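Local coordinates for ferrichrome-binding protein (Bacillus subtilis subsp. subtilis, PDB 3G9Q) that binds iron(3+)-hydroxamate siderophores such as ferrichrome and coprogen and hands them to the membrane permease of the FhuCBGD ABC importer, at residues A[141-146]-A[176-181]. Numbering follows the deposited sequence.
Sequences KAVGDK and LGLQAT
Gln179 reaches across to Asp145, where the backbones also come nearest, their CA atoms 6.2 Å apart. From its CB, which lies 4.0 Å from the carbonyl O of Asp145, the chain runs to CG, beside the backbone N and anti to the carbonyl carbon (chi1 -79°). A bend at chi2 (75°) then lays the amide alongside the aspartate side chain, the two pointing the same way with amide and carboxylate planes 40° apart. Gln179 OE1 settles 3.3 Å from Asp145 CA and also abuts Asp145 CB. Asp145 OD2 also lies 3.4 Å from Gln179 OE1; as modelled both are acceptors and are not hydrogen-bonded. The NE2 branch turns back to its own segment, 3.0 Å from the carbonyl O of Gly177. Asp145 belongs to a type II' beta turn, closed by the hydrogen bond from Lys146 N to Val143 O, in which Gly144 takes positive phi as helix 118-143 ends. This is the long helix that links the two lobes, as in other FhuD-like binding proteins, and the turn leads from it into strand 148-154 of the mixed sheet. Whereas Asp145 is exposed, the apolar contact joins two buried residues: Val143 CG2 meets Leu178 CD2 at 4.0 Å, the side chains crossing at about a right angle. Leu178 also packs on Ile172 and Leu269, while Val143 rests on Tyr210; a backbone hydrogen bond joins Gln179 to Ile148.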
ATOM      1  N   LYS A 141     -10.275  11.177 -18.561  1.00 65.66           N
ATOM      2  CA  LYS A 141     -10.146  11.900 -19.809  1.00 59.26           C
ATOM      3  C   LYS A 141      -9.190  11.159 -20.752  1.00 55.42           C
ATOM      4  O   LYS A 141      -9.458  11.027 -21.943  1.00 56.68           O
ATOM      5  CB  LYS A 141      -9.648  13.312 -19.514  1.00 61.78           C
ATOM      6  CG  LYS A 141      -9.765  14.289 -20.668  1.00 70.52           C
ATOM      7  CD  LYS A 141      -9.209  15.652 -20.270  1.00 83.74           C
ATOM      8  CE  LYS A 141      -7.731  15.554 -19.870  1.00 92.69           C
ATOM      9  NZ  LYS A 141      -7.115  16.882 -19.550  1.00 96.96           N
ATOM     10  N   ALA A 142      -8.086  10.658 -20.208  1.00 56.66           N
ATOM     11  CA  ALA A 142      -7.091   9.936 -20.993  1.00 53.75           C
ATOM     12  C   ALA A 142      -7.419   8.466 -21.308  1.00 59.05           C
ATOM     13  O   ALA A 142      -6.940   7.956 -22.320  1.00 64.80           O
ATOM     14  CB  ALA A 142      -5.730  10.014 -20.300  1.00 33.67           C
ATOM     15  N   VAL A 143      -8.215   7.784 -20.473  1.00 56.49           N
ATOM     16  CA  VAL A 143      -8.535   6.366 -20.717  1.00 51.70           C
ATOM     17  C   VAL A 143     -10.002   6.019 -20.909  1.00 57.56           C
ATOM     18  O   VAL A 143     -10.324   4.914 -21.340  1.00 55.19           O
ATOM     19  CB  VAL A 143      -8.040   5.461 -19.582  1.00 51.00           C
ATOM     20  CG1 VAL A 143      -6.586   5.770 -19.255  1.00 43.40           C
ATOM     21  CG2 VAL A 143      -8.938   5.618 -18.372  1.00 32.45           C
ATOM     22  N   GLY A 144     -10.890   6.947 -20.581  1.00 62.85           N
ATOM     23  CA  GLY A 144     -12.309   6.679 -20.732  1.00 66.77           C
ATOM     24  C   GLY A 144     -12.793   5.527 -19.865  1.00 67.24           C
ATOM     25  O   GLY A 144     -12.551   5.491 -18.654  1.00 67.89           O
ATOM     26  N   ASP A 145     -13.500   4.582 -20.475  1.00 65.56           N
ATOM     27  CA  ASP A 145     -13.993   3.436 -19.729  1.00 66.07           C
ATOM     28  C   ASP A 145     -13.082   2.247 -19.991  1.00 67.83           C
ATOM     29  O   ASP A 145     -13.468   1.093 -19.784  1.00 71.01           O
ATOM     30  CB  ASP A 145     -15.415   3.065 -20.148  1.00 77.95           C
ATOM     31  CG  ASP A 145     -16.365   4.233 -20.098  1.00 81.12           C
ATOM     32  OD1 ASP A 145     -16.542   4.883 -21.153  1.00 84.13           O
ATOM     33  OD2 ASP A 145     -16.925   4.496 -19.007  1.00 75.94           O
ATOM     34  N   LYS A 146     -11.882   2.526 -20.486  1.00 60.48           N
ATOM     35  CA  LYS A 146     -10.935   1.462 -20.738  1.00 51.15           C
ATOM     36  C   LYS A 146     -10.739   0.718 -19.417  1.00 48.54           C
ATOM     37  O   LYS A 146     -10.835   1.303 -18.331  1.00 50.62           O
ATOM     38  CB  LYS A 146      -9.615   2.032 -21.244  1.00 56.67           C
ATOM     39  CG  LYS A 146      -9.241   1.598 -22.657  1.00 60.29           C
ATOM     40  CD  LYS A 146     -10.258   2.021 -23.693  1.00 64.45           C
ATOM     41  CE  LYS A 146      -9.681   1.876 -25.092  1.00 62.09           C
ATOM     42  NZ  LYS A 146      -8.566   2.836 -25.301  1.00 71.73           N
ATOM     43  N   LEU A 176     -10.455   5.970  -8.104  1.00 44.71           N
ATOM     44  CA  LEU A 176     -10.374   6.441  -9.476  1.00 45.75           C
ATOM     45  C   LEU A 176     -11.551   5.957 -10.331  1.00 46.98           C
ATOM     46  O   LEU A 176     -11.727   6.385 -11.479  1.00 50.57           O
ATOM     47  CB  LEU A 176      -9.048   5.996 -10.098  1.00 51.61           C
ATOM     48  CG  LEU A 176      -7.767   6.574  -9.482  1.00 47.05           C
ATOM     49  CD1 LEU A 176      -6.570   5.886 -10.093  1.00 49.21           C
ATOM     50  CD2 LEU A 176      -7.692   8.071  -9.707  1.00 44.32           C
ATOM     51  N   GLY A 177     -12.355   5.064  -9.759  1.00 45.30           N
ATOM     52  CA  GLY A 177     -13.515   4.527 -10.452  1.00 37.48           C
ATOM     53  C   GLY A 177     -13.228   3.961 -11.833  1.00 51.44           C
ATOM     54  O   GLY A 177     -14.079   4.022 -12.725  1.00 50.30           O
ATOM     55  N   LEU A 178     -12.033   3.406 -12.012  1.00 44.45           N
ATOM     56  CA  LEU A 178     -11.643   2.830 -13.286  1.00 39.11           C
ATOM     57  C   LEU A 178     -12.274   1.438 -13.437  1.00 41.14           C
ATOM     58  O   LEU A 178     -12.506   0.762 -12.443  1.00 40.77           O
ATOM     59  CB  LEU A 178     -10.114   2.789 -13.366  1.00 42.94           C
ATOM     60  CG  LEU A 178      -9.521   4.201 -13.289  1.00 39.07           C
ATOM     61  CD1 LEU A 178      -7.984   4.155 -13.135  1.00 36.29           C
ATOM     62  CD2 LEU A 178      -9.921   4.968 -14.522  1.00 15.22           C
ATOM     63  N   GLN A 179     -12.581   1.017 -14.663  1.00 38.29           N
ATOM     64  CA  GLN A 179     -13.211  -0.290 -14.849  1.00 45.30           C
ATOM     65  C   GLN A 179     -12.257  -1.472 -14.982  1.00 49.04           C
ATOM     66  O   GLN A 179     -11.071  -1.314 -15.299  1.00 45.98           O
ATOM     67  CB  GLN A 179     -14.151  -0.297 -16.066  1.00 46.04           C
ATOM     68  CG  GLN A 179     -15.513   0.337 -15.843  1.00 61.85           C
ATOM     69  CD  GLN A 179     -15.452   1.858 -15.810  1.00 76.31           C
ATOM     70  OE1 GLN A 179     -15.140   2.508 -16.826  1.00 76.72           O
ATOM     71  NE2 GLN A 179     -15.746   2.439 -14.642  1.00 69.34           N
ATOM     72  N   ALA A 180     -12.808  -2.662 -14.741  1.00 42.34           N
ATOM     73  CA  ALA A 180     -12.084  -3.931 -14.835  1.00 44.87           C
ATOM     74  C   ALA A 180     -12.850  -4.851 -15.788  1.00 43.73           C
ATOM     75  O   ALA A 180     -14.040  -4.634 -16.031  1.00 43.73           O
ATOM     76  CB  ALA A 180     -11.981  -4.570 -13.456  1.00 26.75           C
ATOM     77  N   THR A 181     -12.185  -5.859 -16.346  1.00 48.66           N
ATOM     78  CA  THR A 181     -12.886  -6.790 -17.247  1.00 54.46           C
ATOM     79  C   THR A 181     -13.946  -7.594 -16.467  1.00 40.76           C
ATOM     80  O   THR A 181     -13.782  -7.864 -15.278  1.00 42.53           O
ATOM     81  CB  THR A 181     -11.893  -7.772 -17.968  1.00 55.46           C
ATOM     82  OG1 THR A 181     -11.369  -8.726 -17.035  1.00 35.75           O
ATOM     83  CG2 THR A 181     -10.739  -6.991 -18.600  1.00 57.38           C
TER